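Globin protein (Ramazzottius varieornatus, PDB 5ZIQ) holds a heme b whose iron is hexacoordinate, bound by two axial histidines of a globin fold, and may bind or carry oxygen as its family generally does. Local coordinates at residues L105-N108 / L109-G113; Y126-R129 / M130-C133; L134-A137 / L138-T141; D144-E148 / N149-I153; R152-K155 / I156-W160. All coordinates share one frame; numbering follows the deposited sequence.

Contact 1 (L105-N108 / L109-G113); sequences LLTN and LKRVG. With HEM (protoporphyrin IX containing Fe), chain E; SO4 (sulfate ion), chain G.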
# COMPACT_ATOMS: atom_id res chain seq x y z
N LEU A 105 -5.34 -5.78 13.00
CA LEU A 105 -4.55 -5.71 11.76
C LEU A 105 -5.06 -6.75 10.77
O LEU A 105 -5.32 -6.43 9.59
CB LEU A 105 -3.07 -5.94 12.12
CG LEU A 105 -1.98 -6.07 11.08
CD1 LEU A 105 -1.91 -4.81 10.25
CD2 LEU A 105 -0.69 -6.23 11.85
N LEU A 106 -5.32 -7.97 11.26
CA LEU A 106 -5.85 -9.02 10.38
C LEU A 106 -7.26 -8.72 9.87
O LEU A 106 -7.54 -8.90 8.69
CB LEU A 106 -5.80 -10.39 11.06
CG LEU A 106 -4.39 -10.94 11.38
CD1 LEU A 106 -4.53 -12.16 12.27
CD2 LEU A 106 -3.60 -11.27 10.12
N THR A 107 -8.14 -8.24 10.76
CA THR A 107 -9.50 -7.83 10.38
C THR A 107 -9.42 -6.77 9.26
O THR A 107 -10.11 -6.88 8.23
CB THR A 107 -10.22 -7.26 11.62
OG1 THR A 107 -10.42 -8.32 12.56
CG2 THR A 107 -11.59 -6.62 11.24
N ASN A 108 -8.56 -5.78 9.45
CA ASN A 108 -8.49 -4.66 8.52
C ASN A 108 -7.95 -5.08 7.16
O ASN A 108 -8.51 -4.70 6.13
CB ASN A 108 -7.65 -3.52 9.11
CG ASN A 108 -8.34 -2.83 10.27
OD1 ASN A 108 -9.57 -2.86 10.38
ND2 ASN A 108 -7.55 -2.23 11.15
N LEU A 109 -6.88 -5.88 7.16
CA LEU A 109 -6.29 -6.31 5.88
C LEU A 109 -7.20 -7.28 5.13
O LEU A 109 -7.33 -7.18 3.90
CB LEU A 109 -4.90 -6.88 6.08
CG LEU A 109 -3.85 -5.87 6.57
CD1 LEU A 109 -2.62 -6.64 7.01
CD2 LEU A 109 -3.52 -4.83 5.49
N LYS A 110 -7.84 -8.21 5.83
CA LYS A 110 -8.75 -9.12 5.13
C LYS A 110 -9.94 -8.36 4.54
O LYS A 110 -10.38 -8.68 3.44
CB LYS A 110 -9.21 -10.28 6.04
CG LYS A 110 -8.08 -11.22 6.41
CD LYS A 110 -8.49 -12.25 7.44
CE LYS A 110 -7.27 -12.89 8.07
NZ LYS A 110 -7.64 -13.95 9.05
N ARG A 111 -10.43 -7.32 5.24
CA ARG A 111 -11.49 -6.49 4.66
C ARG A 111 -11.07 -5.84 3.32
O ARG A 111 -11.85 -5.87 2.36
CB ARG A 111 -11.93 -5.41 5.65
CG ARG A 111 -12.94 -4.43 5.04
CD ARG A 111 -13.59 -3.54 6.06
NE ARG A 111 -14.56 -4.31 6.83
CZ ARG A 111 -14.47 -4.57 8.13
NH1 ARG A 111 -13.45 -4.12 8.86
NH2 ARG A 111 -15.42 -5.29 8.71
N VAL A 112 -9.84 -5.32 3.24
CA VAL A 112 -9.34 -4.71 2.00
C VAL A 112 -9.45 -5.74 0.87
O VAL A 112 -9.94 -5.43 -0.22
CB VAL A 112 -7.87 -4.27 2.15
CG1 VAL A 112 -7.27 -3.85 0.82
CG2 VAL A 112 -7.75 -3.13 3.16
N GLY A 113 -9.01 -6.97 1.14
CA GLY A 113 -9.08 -8.02 0.11
C GLY A 113 -10.51 -8.31 -0.31
O GLY A 113 -10.79 -8.39 -1.52
CHA HEM E . -10.92 -0.13 -3.89
CHB HEM E . -8.07 -0.99 -7.69
CHC HEM E . -4.90 -3.12 -4.61
CHD HEM E . -7.03 -0.62 -1.04
C1A HEM E . -10.46 -0.24 -5.18
C2A HEM E . -11.23 0.02 -6.34
C3A HEM E . -10.43 -0.22 -7.42
C4A HEM E . -9.17 -0.63 -6.94
CMA HEM E . -10.82 -0.06 -8.86
CAA HEM E . -12.67 0.48 -6.36
CBA HEM E . -12.81 1.86 -7.01
CGA HEM E . -12.18 2.92 -6.14
O1A HEM E . -12.45 2.96 -4.92
O2A HEM E . -11.39 3.75 -6.64
C1B HEM E . -6.97 -1.71 -7.18
C2B HEM E . -5.98 -2.33 -7.99
C3B HEM E . -5.08 -2.93 -7.15
C4B HEM E . -5.54 -2.65 -5.77
CMB HEM E . -5.95 -2.33 -9.50
CAB HEM E . -3.89 -3.70 -7.52
CBB HEM E . -3.07 -3.22 -8.46
C1C HEM E . -5.13 -2.55 -3.36
C2C HEM E . -4.28 -2.58 -2.26
C3C HEM E . -4.89 -1.84 -1.25
C4C HEM E . -6.12 -1.36 -1.74
CMC HEM E . -2.95 -3.28 -2.18
CAC HEM E . -4.39 -1.55 0.11
CBC HEM E . -3.32 -2.13 0.61
C1D HEM E . -8.30 -0.35 -1.56
C2D HEM E . -9.36 0.21 -0.70
C3D HEM E . -10.44 0.34 -1.49
C4D HEM E . -10.04 -0.14 -2.82
CMD HEM E . -9.24 0.55 0.77
CAD HEM E . -11.80 0.88 -1.08
CBD HEM E . -12.73 -0.31 -0.86
CGD HEM E . -14.11 0.14 -0.46
O1D HEM E . -14.28 1.31 -0.05
O2D HEM E . -15.08 -0.65 -0.52
NA HEM E . -9.21 -0.67 -5.56
NB HEM E . -6.67 -1.95 -5.91
NC HEM E . -6.24 -1.82 -3.02
ND HEM E . -8.74 -0.54 -2.82
FE HEM E . -7.76 -1.23 -4.30
S SO4 G . -17.47 -6.03 5.22
O1 SO4 G . -16.73 -6.52 6.40
O2 SO4 G . -16.58 -5.99 4.03
O3 SO4 G . -18.61 -6.95 4.94
O4 SO4 G . -17.98 -4.66 5.48
O HOH W 1 -11.31 -2.41 8.22
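The guanidinium of Arg111 is used along its edge: a sulfate ion and a water lie in its plane, while methyl CG2 of Thr107 approaches NH1 obliquely at 3.9 Å. The setting is the F helix of the globin fold, helix 102-115, which leads up to the axial His116. A single sulfate oxygen, O1, accepts from both NE and NH2 of Arg111, and the bond from NH2 measures 2.9 Å. Both bonds are bent, with N-H...O angles of 139° and 145°; the ion is probably from the crystallisation liquor. NH1 of Arg111 donates to the water at 2.8 Å, and the water in turn donates to Asn108 OD1, so amide and guanidinium are joined through solvent. Arg111 starts with CG anti to its own N (chi1 175°) and bends at chi3, which lays it beside Thr107, pointing the same way. Toward helix 148-170, Leu105 and Leu109 run side by side with their CD1 atoms 3.8 Å apart, and both rest on Trp160. Leu106 packs on Lys164 of that same helix. On the heme side Val112 N donates to Asn108 O, Val112 O is hydrogen-bonded to His116 ND1, and Val112 CG1 stands 3.7 Å from heme CHD.

Contact 2 (Y126-R129 / M130-C133); sequences YFER and MEKC. With HEM (protoporphyrin IX containing Fe), chain E.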
# COMPACT_ATOMS: atom_id res chain seq x y z
N TYR A 126 -3.33 -9.19 -8.93
CA TYR A 126 -3.05 -7.75 -9.02
C TYR A 126 -2.56 -7.15 -7.70
O TYR A 126 -1.85 -6.17 -7.73
CB TYR A 126 -4.25 -6.94 -9.52
CG TYR A 126 -4.72 -7.28 -10.92
CD1 TYR A 126 -3.90 -7.99 -11.83
CD2 TYR A 126 -5.97 -6.84 -11.36
CE1 TYR A 126 -4.34 -8.28 -13.12
CE2 TYR A 126 -6.42 -7.13 -12.65
CZ TYR A 126 -5.60 -7.85 -13.52
OH TYR A 126 -6.06 -8.12 -14.81
N PHE A 127 -2.93 -7.71 -6.55
CA PHE A 127 -2.52 -7.08 -5.29
C PHE A 127 -1.00 -6.88 -5.20
O PHE A 127 -0.53 -5.81 -4.80
CB PHE A 127 -2.99 -7.86 -4.08
CG PHE A 127 -4.48 -7.87 -3.87
CD1 PHE A 127 -5.20 -6.69 -3.59
CD2 PHE A 127 -5.18 -9.08 -3.94
CE1 PHE A 127 -6.57 -6.74 -3.37
CE2 PHE A 127 -6.55 -9.12 -3.73
CZ PHE A 127 -7.25 -7.96 -3.44
N GLU A 128 -0.24 -7.89 -5.62
CA GLU A 128 1.23 -7.82 -5.58
C GLU A 128 1.79 -6.65 -6.41
O GLU A 128 2.84 -6.11 -6.09
CB GLU A 128 1.84 -9.17 -6.02
CG GLU A 128 3.35 -9.29 -5.81
CD GLU A 128 3.90 -10.66 -6.19
OE1 GLU A 128 3.24 -11.40 -6.96
OE2 GLU A 128 5.00 -11.01 -5.70
N ARG A 129 1.06 -6.21 -7.44
CA ARG A 129 1.48 -5.06 -8.25
C ARG A 129 1.55 -3.78 -7.44
O ARG A 129 2.34 -2.89 -7.74
CB ARG A 129 0.54 -4.88 -9.45
CG ARG A 129 0.61 -6.03 -10.45
CD ARG A 129 -0.39 -5.86 -11.58
NE ARG A 129 -0.12 -6.84 -12.63
CZ ARG A 129 -0.69 -6.83 -13.84
NH1 ARG A 129 -0.35 -7.76 -14.73
NH2 ARG A 129 -1.58 -5.89 -14.16
N MET A 130 0.73 -3.67 -6.41
CA MET A 130 0.75 -2.49 -5.57
C MET A 130 2.02 -2.43 -4.73
O MET A 130 2.45 -1.34 -4.36
CB MET A 130 -0.50 -2.43 -4.70
CG MET A 130 -0.76 -1.07 -4.05
SD MET A 130 -1.00 0.29 -5.20
CE MET A 130 -2.59 -0.10 -5.92
N GLU A 131 2.61 -3.60 -4.43
CA GLU A 131 3.86 -3.66 -3.62
C GLU A 131 5.00 -2.82 -4.19
O GLU A 131 5.58 -2.03 -3.47
CB GLU A 131 4.38 -5.10 -3.45
CG GLU A 131 3.39 -6.03 -2.80
CD GLU A 131 3.99 -7.39 -2.52
OE1 GLU A 131 5.21 -7.62 -2.74
OE2 GLU A 131 3.24 -8.24 -2.08
N LYS A 132 5.30 -3.01 -5.48
CA LYS A 132 6.36 -2.25 -6.16
C LYS A 132 6.05 -0.77 -6.12
O LYS A 132 6.95 0.03 -6.04
CB LYS A 132 6.54 -2.69 -7.63
CG LYS A 132 7.50 -3.86 -7.85
CD LYS A 132 7.38 -4.46 -9.25
CE LYS A 132 8.41 -3.89 -10.22
NZ LYS A 132 8.77 -4.85 -11.27
N CYS A 133 4.77 -0.42 -6.19
CA CYS A 133 4.35 0.99 -6.17
C CYS A 133 4.56 1.63 -4.81
O CYS A 133 5.04 2.75 -4.73
CB CYS A 133 2.90 1.12 -6.61
SG CYS A 133 2.67 0.50 -8.29
CHA HEM E . -10.92 -0.13 -3.89
CHB HEM E . -8.07 -0.99 -7.69
CHC HEM E . -4.90 -3.12 -4.61
CHD HEM E . -7.03 -0.62 -1.04
C1A HEM E . -10.46 -0.24 -5.18
C2A HEM E . -11.23 0.02 -6.34
C3A HEM E . -10.43 -0.22 -7.42
C4A HEM E . -9.17 -0.63 -6.94
CMA HEM E . -10.82 -0.06 -8.86
CAA HEM E . -12.67 0.48 -6.36
CBA HEM E . -12.81 1.86 -7.01
CGA HEM E . -12.18 2.92 -6.14
O1A HEM E . -12.45 2.96 -4.92
O2A HEM E . -11.39 3.75 -6.64
C1B HEM E . -6.97 -1.71 -7.18
C2B HEM E . -5.98 -2.33 -7.99
C3B HEM E . -5.08 -2.93 -7.15
C4B HEM E . -5.54 -2.65 -5.77
CMB HEM E . -5.95 -2.33 -9.50
CAB HEM E . -3.89 -3.70 -7.52
CBB HEM E . -3.07 -3.22 -8.46
C1C HEM E . -5.13 -2.55 -3.36
C2C HEM E . -4.28 -2.58 -2.26
C3C HEM E . -4.89 -1.84 -1.25
C4C HEM E . -6.12 -1.36 -1.74
CMC HEM E . -2.95 -3.28 -2.18
CAC HEM E . -4.39 -1.55 0.11
CBC HEM E . -3.32 -2.13 0.61
C1D HEM E . -8.30 -0.35 -1.56
C2D HEM E . -9.36 0.21 -0.70
C3D HEM E . -10.44 0.34 -1.49
C4D HEM E . -10.04 -0.14 -2.82
CMD HEM E . -9.24 0.55 0.77
CAD HEM E . -11.80 0.88 -1.08
CBD HEM E . -12.73 -0.31 -0.86
CGD HEM E . -14.11 0.14 -0.46
O1D HEM E . -14.28 1.31 -0.05
O2D HEM E . -15.08 -0.65 -0.52
NA HEM E . -9.21 -0.67 -5.56
NB HEM E . -6.67 -1.95 -5.91
NC HEM E . -6.24 -1.82 -3.02
ND HEM E . -8.74 -0.54 -2.82
FE HEM E . -7.76 -1.23 -4.30
O HOH W 2 5.02 -5.51 -6.99
O HOH W 3 3.72 -10.87 -2.52
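Met130 N donates to Phe127 O at 3.0 Å, on the side where this turn presses on the heme. Phe127 CD1 lies 3.7 Å from heme CHC, its ring also edge-to-face with axial His116. Met130 leaves with CG anti to its N (chi1 -165°), then bends at chi2 and chi3; its CB comes within 3.6 Å of heme methyl CMC, and CE reaches the pyrrole carbon C4B. This is the start of the globin G helix, helix 127-142, and its first turn is bonded three residues back: Glu131 N likewise donates to Glu128 O, from above the carbonyl plane, while Lys132 N turns to a water. The other side is looser and faces solvent, at Glu128 and Glu131. Their carboxylate planes are 59° apart, with Glu128 OE2 4.5 Å from Glu131 OE1, an approach of like charges if both are ionised. A second water donates to Glu131 OE2 at 2.7 Å and only weakly to Glu128 OE2. Glu131 OE2 is also hydrogen-bonded to Thr162 OG1 on helix 148-170. With an alanine at Glu131, Thr162 would probably lose this partner and Ile158 the methylene group packed on it.

Contact 3 (L134-A137 / L138-T141); sequences LVFA and LQTT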
# COMPACT_ATOMS: atom_id res chain seq x y z
N LEU A 134 4.21 0.90 -3.74
CA LEU A 134 4.51 1.36 -2.39
C LEU A 134 6.01 1.47 -2.18
O LEU A 134 6.48 2.47 -1.66
CB LEU A 134 3.88 0.46 -1.33
CG LEU A 134 4.17 0.88 0.12
CD1 LEU A 134 3.76 2.32 0.44
CD2 LEU A 134 3.46 -0.10 1.05
N VAL A 135 6.77 0.45 -2.61
CA VAL A 135 8.24 0.52 -2.54
C VAL A 135 8.78 1.77 -3.26
O VAL A 135 9.64 2.48 -2.73
CB VAL A 135 8.89 -0.78 -3.05
CG1 VAL A 135 10.38 -0.62 -3.30
CG2 VAL A 135 8.61 -1.91 -2.07
N PHE A 136 8.27 2.03 -4.46
CA PHE A 136 8.66 3.23 -5.21
C PHE A 136 8.42 4.50 -4.41
O PHE A 136 9.29 5.37 -4.34
CB PHE A 136 7.93 3.31 -6.55
CG PHE A 136 8.25 4.56 -7.32
CD1 PHE A 136 9.51 4.73 -7.92
CD2 PHE A 136 7.31 5.59 -7.42
CE1 PHE A 136 9.80 5.89 -8.62
CE2 PHE A 136 7.60 6.75 -8.13
CZ PHE A 136 8.85 6.90 -8.72
N ALA A 137 7.24 4.61 -3.81
CA ALA A 137 6.92 5.80 -3.02
C ALA A 137 7.83 5.91 -1.81
O ALA A 137 8.29 6.99 -1.47
CB ALA A 137 5.46 5.82 -2.62
N LEU A 138 8.07 4.77 -1.14
CA LEU A 138 9.02 4.73 -0.01
C LEU A 138 10.43 5.18 -0.42
O LEU A 138 11.00 6.03 0.24
CB LEU A 138 9.04 3.34 0.62
CG LEU A 138 7.81 2.97 1.45
CD1 LEU A 138 7.77 1.46 1.64
CD2 LEU A 138 7.81 3.70 2.80
N GLN A 139 10.97 4.60 -1.49
CA GLN A 139 12.32 4.96 -1.98
C GLN A 139 12.40 6.44 -2.28
O GLN A 139 13.34 7.12 -1.87
CB GLN A 139 12.64 4.25 -3.28
CG GLN A 139 12.82 2.77 -3.19
CD GLN A 139 13.15 2.14 -4.53
OE1 GLN A 139 12.55 2.46 -5.57
NE2 GLN A 139 14.11 1.24 -4.52
N THR A 140 11.43 6.92 -3.04
CA THR A 140 11.45 8.30 -3.55
C THR A 140 11.32 9.30 -2.41
O THR A 140 12.02 10.31 -2.37
CB THR A 140 10.33 8.52 -4.60
OG1 THR A 140 10.41 7.49 -5.59
CG2 THR A 140 10.47 9.87 -5.29
N THR A 141 10.45 8.99 -1.45
CA THR A 141 10.15 9.93 -0.38
C THR A 141 11.23 9.88 0.69
O THR A 141 11.68 10.92 1.17
CB THR A 141 8.78 9.59 0.24
OG1 THR A 141 7.78 9.65 -0.79
CG2 THR A 141 8.42 10.54 1.36
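Thr140 and Thr141 both turn their hydroxyls back on the helix, gripping Phe136 O and Ala137 O near the end of the globin G helix, helix 127-142. Each places OG1 anti to its own carbonyl carbon (chi1 -51° and -58°), the rotamer in which a helical threonine can donate to the carbonyl four residues earlier. Phe136 O thus takes two hydrogens, from Thr140 N at 2.9 Å and from Thr140 OG1 at 2.7 Å, arriving from opposite faces of the carbonyl plane. Ala137 O is held in the same way by Thr141 N and, at 2.8 Å, by Thr141 OG1. The swing of Phe136 to the anti position (chi1 177°) carries its ring over Thr140, and the ring also makes a cation-pi contact with Lys52 of helix 42-56. On the flank toward helix 148-170, Leu138 brings CD1 to 4.0 Å from Leu134 CG, and both leucines pack on Ile158. Gln139, extended beyond CG, crosses Val135 and lays its CG 3.2 Å from Val135 O, which accepts from Gln139 N. The hydroxyl oxygen of Thr140, its hydrogen already spent on Phe136 O, sits 3.4 Å above the centre of the Phe136 ring.

Contact 4 (D144-E148 / N149-I153); sequences DAYTE and NMERI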
# COMPACT_ATOMS: atom_id res chain seq x y z
N ASP A 144 17.72 8.84 0.98
CA ASP A 144 18.82 8.15 1.71
C ASP A 144 18.40 7.40 2.97
O ASP A 144 19.11 6.48 3.40
CB ASP A 144 20.00 9.09 2.02
CG ASP A 144 20.78 9.50 0.77
OD1 ASP A 144 20.41 9.08 -0.35
OD2 ASP A 144 21.76 10.25 0.92
N ALA A 145 17.26 7.78 3.56
CA ALA A 145 16.71 7.05 4.69
C ALA A 145 16.17 5.67 4.30
O ALA A 145 15.93 4.85 5.17
CB ALA A 145 15.63 7.87 5.40
N TYR A 146 15.96 5.42 3.01
CA TYR A 146 15.60 4.07 2.54
C TYR A 146 16.90 3.25 2.42
O TYR A 146 17.47 3.06 1.34
CB TYR A 146 14.81 4.13 1.23
CG TYR A 146 14.21 2.82 0.79
CD1 TYR A 146 13.01 2.35 1.35
CD2 TYR A 146 14.82 2.06 -0.20
CE1 TYR A 146 12.46 1.15 0.93
CE2 TYR A 146 14.26 0.87 -0.65
CZ TYR A 146 13.08 0.42 -0.07
OH TYR A 146 12.53 -0.75 -0.51
N THR A 147 17.36 2.80 3.57
CA THR A 147 18.62 2.05 3.69
C THR A 147 18.42 0.60 3.25
O THR A 147 17.28 0.16 3.05
CB THR A 147 19.11 2.05 5.15
OG1 THR A 147 18.11 1.44 5.97
CG2 THR A 147 19.35 3.48 5.67
N GLU A 148 19.51 -0.13 3.10
CA GLU A 148 19.45 -1.56 2.80
C GLU A 148 18.66 -2.30 3.90
O GLU A 148 17.88 -3.21 3.60
CB GLU A 148 20.85 -2.15 2.67
CG GLU A 148 21.57 -1.70 1.42
CD GLU A 148 22.83 -2.51 1.16
OE1 GLU A 148 22.97 -3.03 0.04
OE2 GLU A 148 23.68 -2.62 2.07
N ASN A 149 18.86 -1.89 5.15
CA ASN A 149 18.13 -2.50 6.26
C ASN A 149 16.62 -2.25 6.14
O ASN A 149 15.80 -3.17 6.31
CB ASN A 149 18.65 -1.98 7.60
CG ASN A 149 18.08 -2.75 8.78
OD1 ASN A 149 18.23 -3.97 8.89
ND2 ASN A 149 17.39 -2.04 9.67
N MET A 150 16.24 -1.00 5.86
CA MET A 150 14.83 -0.72 5.68
C MET A 150 14.22 -1.42 4.49
O MET A 150 13.08 -1.86 4.56
CB MET A 150 14.54 0.79 5.62
CG MET A 150 14.61 1.56 6.94
SD MET A 150 13.95 0.67 8.35
CE MET A 150 12.26 0.31 7.88
N GLU A 151 14.96 -1.51 3.38
CA GLU A 151 14.52 -2.25 2.21
C GLU A 151 14.17 -3.70 2.57
O GLU A 151 13.11 -4.20 2.18
CB GLU A 151 15.60 -2.23 1.12
CG GLU A 151 15.17 -2.97 -0.15
CD GLU A 151 16.13 -2.81 -1.31
OE1 GLU A 151 17.08 -2.01 -1.21
OE2 GLU A 151 15.93 -3.50 -2.34
N ARG A 152 15.06 -4.34 3.32
CA ARG A 152 14.84 -5.72 3.77
C ARG A 152 13.53 -5.82 4.57
O ARG A 152 12.70 -6.70 4.34
CB ARG A 152 16.02 -6.20 4.62
CG ARG A 152 15.88 -7.60 5.21
CD ARG A 152 17.03 -7.91 6.16
NE ARG A 152 17.14 -7.01 7.30
CZ ARG A 152 16.41 -7.10 8.41
NH1 ARG A 152 15.53 -8.07 8.59
NH2 ARG A 152 16.57 -6.20 9.37
N ILE A 153 13.38 -4.90 5.53
CA ILE A 153 12.22 -4.94 6.44
C ILE A 153 10.93 -4.65 5.68
O ILE A 153 9.91 -5.35 5.88
CB ILE A 153 12.39 -3.94 7.61
CG1 ILE A 153 13.54 -4.42 8.51
CG2 ILE A 153 11.07 -3.67 8.38
CD1 ILE A 153 14.07 -3.37 9.47
O HOH W 4 18.25 0.56 -0.13
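Ala145 O faces Met150 CG at 4.0 Å, where the chain leaves a 3-10 turn in the GH corner of the globin fold. Tyr146 follows as the centre of an inverse gamma turn, closed by a weak bond from Thr147 N to Ala145 O. Its side chain doubles forward onto the new helix: one ring face looks at Glu151 N, Tyr146 OH touches Glu151 CG at 3.5 Å, and ring and carboxylate planes differ by only 23°. A water donates both to Tyr146 O and to Glu151 OE1. Were the ring cut back to an alanine, the first helical turn would probably lose its aromatic cover, with a gap likely against Val135, Leu138 and Gln139. Thr147 is the N-cap. Its OG1 sits between backbone N and carbonyl carbon (chi1 60°), the position from which it accepts a hydrogen bond from Met150 N at 3.1 Å, nearly straight at 166°. Thr147 O then accepts from Glu151 N at 2.9 Å, and Glu148 O from Arg152 N. One turn on, Arg152 NH2 donates to Asn149 OD1 at 2.8 Å, in the guanidinium plane, while its NH1 forms a salt bridge with Asp27; Glu151 OE2 forms another with Lys155 NZ. The turn thus joins helix 127-142, on which Tyr146 packs, to the start of helix 148-170, whose Met150 and Ile153 lie on helix 25-38.

Contact 5 (R152-K155 / I156-W160); sequences RIYK and IWISW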
# COMPACT_ATOMS: atom_id res chain seq x y z
N ARG A 152 15.06 -4.34 3.32
CA ARG A 152 14.84 -5.72 3.77
C ARG A 152 13.53 -5.82 4.57
O ARG A 152 12.70 -6.70 4.34
CB ARG A 152 16.02 -6.20 4.62
CG ARG A 152 15.88 -7.60 5.21
CD ARG A 152 17.03 -7.91 6.16
NE ARG A 152 17.14 -7.01 7.30
CZ ARG A 152 16.41 -7.10 8.41
NH1 ARG A 152 15.53 -8.07 8.59
NH2 ARG A 152 16.57 -6.20 9.37
N ILE A 153 13.38 -4.90 5.53
CA ILE A 153 12.22 -4.94 6.44
C ILE A 153 10.93 -4.65 5.68
O ILE A 153 9.91 -5.35 5.88
CB ILE A 153 12.39 -3.94 7.61
CG1 ILE A 153 13.54 -4.42 8.51
CG2 ILE A 153 11.07 -3.67 8.38
CD1 ILE A 153 14.07 -3.37 9.47
N TYR A 154 10.95 -3.63 4.81
CA TYR A 154 9.76 -3.33 4.02
C TYR A 154 9.35 -4.48 3.11
O TYR A 154 8.16 -4.75 2.98
CB TYR A 154 9.91 -2.04 3.20
CG TYR A 154 9.63 -0.77 4.00
CD1 TYR A 154 8.36 -0.52 4.55
CD2 TYR A 154 10.64 0.20 4.19
CE1 TYR A 154 8.11 0.65 5.28
CE2 TYR A 154 10.38 1.38 4.92
CZ TYR A 154 9.12 1.58 5.46
OH TYR A 154 8.85 2.74 6.18
N LYS A 155 10.32 -5.20 2.55
CA LYS A 155 9.99 -6.32 1.67
C LYS A 155 9.26 -7.40 2.48
O LYS A 155 8.26 -7.94 2.01
CB LYS A 155 11.24 -6.84 0.97
CG LYS A 155 11.68 -5.97 -0.19
CD LYS A 155 12.98 -6.50 -0.77
CE LYS A 155 13.42 -5.69 -1.98
NZ LYS A 155 14.75 -6.12 -2.49
N ILE A 156 9.73 -7.67 3.71
CA ILE A 156 9.08 -8.68 4.56
C ILE A 156 7.67 -8.25 4.94
O ILE A 156 6.69 -9.02 4.83
CB ILE A 156 9.88 -8.90 5.87
CG1 ILE A 156 11.26 -9.50 5.56
CG2 ILE A 156 9.09 -9.79 6.85
CD1 ILE A 156 12.23 -9.50 6.74
N TRP A 157 7.56 -7.01 5.40
CA TRP A 157 6.29 -6.53 5.93
C TRP A 157 5.27 -6.32 4.80
O TRP A 157 4.11 -6.71 4.93
CB TRP A 157 6.52 -5.25 6.75
CG TRP A 157 5.26 -4.62 7.26
CD1 TRP A 157 4.54 -4.98 8.36
CD2 TRP A 157 4.59 -3.51 6.68
NE1 TRP A 157 3.46 -4.14 8.52
CE2 TRP A 157 3.46 -3.23 7.49
CE3 TRP A 157 4.84 -2.71 5.55
CZ2 TRP A 157 2.57 -2.18 7.20
CZ3 TRP A 157 3.96 -1.67 5.26
CH2 TRP A 157 2.83 -1.42 6.08
N ILE A 158 5.69 -5.71 3.70
CA ILE A 158 4.75 -5.50 2.58
C ILE A 158 4.26 -6.85 2.06
O ILE A 158 3.06 -7.01 1.81
CB ILE A 158 5.36 -4.64 1.45
CG1 ILE A 158 5.63 -3.22 1.97
CG2 ILE A 158 4.44 -4.59 0.23
CD1 ILE A 158 6.48 -2.38 1.04
N SER A 159 5.17 -7.82 1.91
CA SER A 159 4.78 -9.18 1.48
C SER A 159 3.74 -9.80 2.41
O SER A 159 2.74 -10.35 1.95
CB SER A 159 6.00 -10.10 1.38
OG SER A 159 6.79 -9.72 0.28
N TRP A 160 3.96 -9.66 3.72
CA TRP A 160 3.06 -10.23 4.71
C TRP A 160 1.68 -9.56 4.61
O TRP A 160 0.65 -10.26 4.61
CB TRP A 160 3.68 -10.07 6.09
CG TRP A 160 2.84 -10.59 7.22
CD1 TRP A 160 2.85 -11.86 7.74
CD2 TRP A 160 1.88 -9.86 7.97
NE1 TRP A 160 1.94 -11.96 8.77
CE2 TRP A 160 1.34 -10.74 8.94
CE3 TRP A 160 1.41 -8.53 7.93
CZ2 TRP A 160 0.36 -10.36 9.86
CZ3 TRP A 160 0.44 -8.14 8.85
CH2 TRP A 160 -0.08 -9.05 9.80
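Aromatic and aliphatic packing comes first: Trp157 CE3 meets the edge of the Tyr154 ring, 4.3 Å from Tyr154 CD1, and Ile158 CD1 lies 4.1 Å from Tyr154 CB. Ile158 keeps CG1 anti to its carbonyl carbon (chi1 -65°), which folds that branch back along the helix until CG1 is 3.1 Å from Tyr154 O, a tight fit. Trp157 reaches Tyr92, Ala95 and Val96 on helix 79-97, and Ile158 reaches Leu134 and Val135 on helix 127-142. On the exposed flank Ile156 runs alongside Arg152, pointing the same way, with Ile156 CD1 4.0 Å from Arg152 NH1. The guanidinium of Arg152 meanwhile lays one face, toward its rim, on Ile153 CG1. The hydrogen bonds between the two segments are those of a regular alpha helix, four residues apart. Ile158 N to Tyr154 O is short at 2.7 Å, Trp157 N donates to Ile153 O, and Ile156 N and Ser159 N complete the set on Arg152 O and Lys155 O. Among side-chain polar groups, Tyr154 OH is hydrogen-bonded to Ser34 OG of helix 25-38. Such a long helix, packed by its buried flank on several others, is the H helix of the globin fold.

How the contacts relate
Contacts 1 and 2 both reach the heme and touch each other, Gly113 CA lying 4.0 Å from Phe127 CZ; between them they flank the axial ligands, Val112 and Phe127 near His116 and Met130 near His88. Contacts 2 and 3 continue one another along helix 127-142. Contact 5 ties the set together: Trp160 CH2 meets Leu105 CD2 of contact 1 at 3.5 Å, Ile158 CG2 meets Glu131 CG of contact 2 at 3.5 Å, and Tyr154 CD1 meets Leu138 CD1 of contact 3 at 3.6 Å. Contact 4, away from the heme site, shares Arg152 and Ile153 with contact 5, and its Tyr146 CE2 meets Gln139 CG of contact 3 at 3.5 Å.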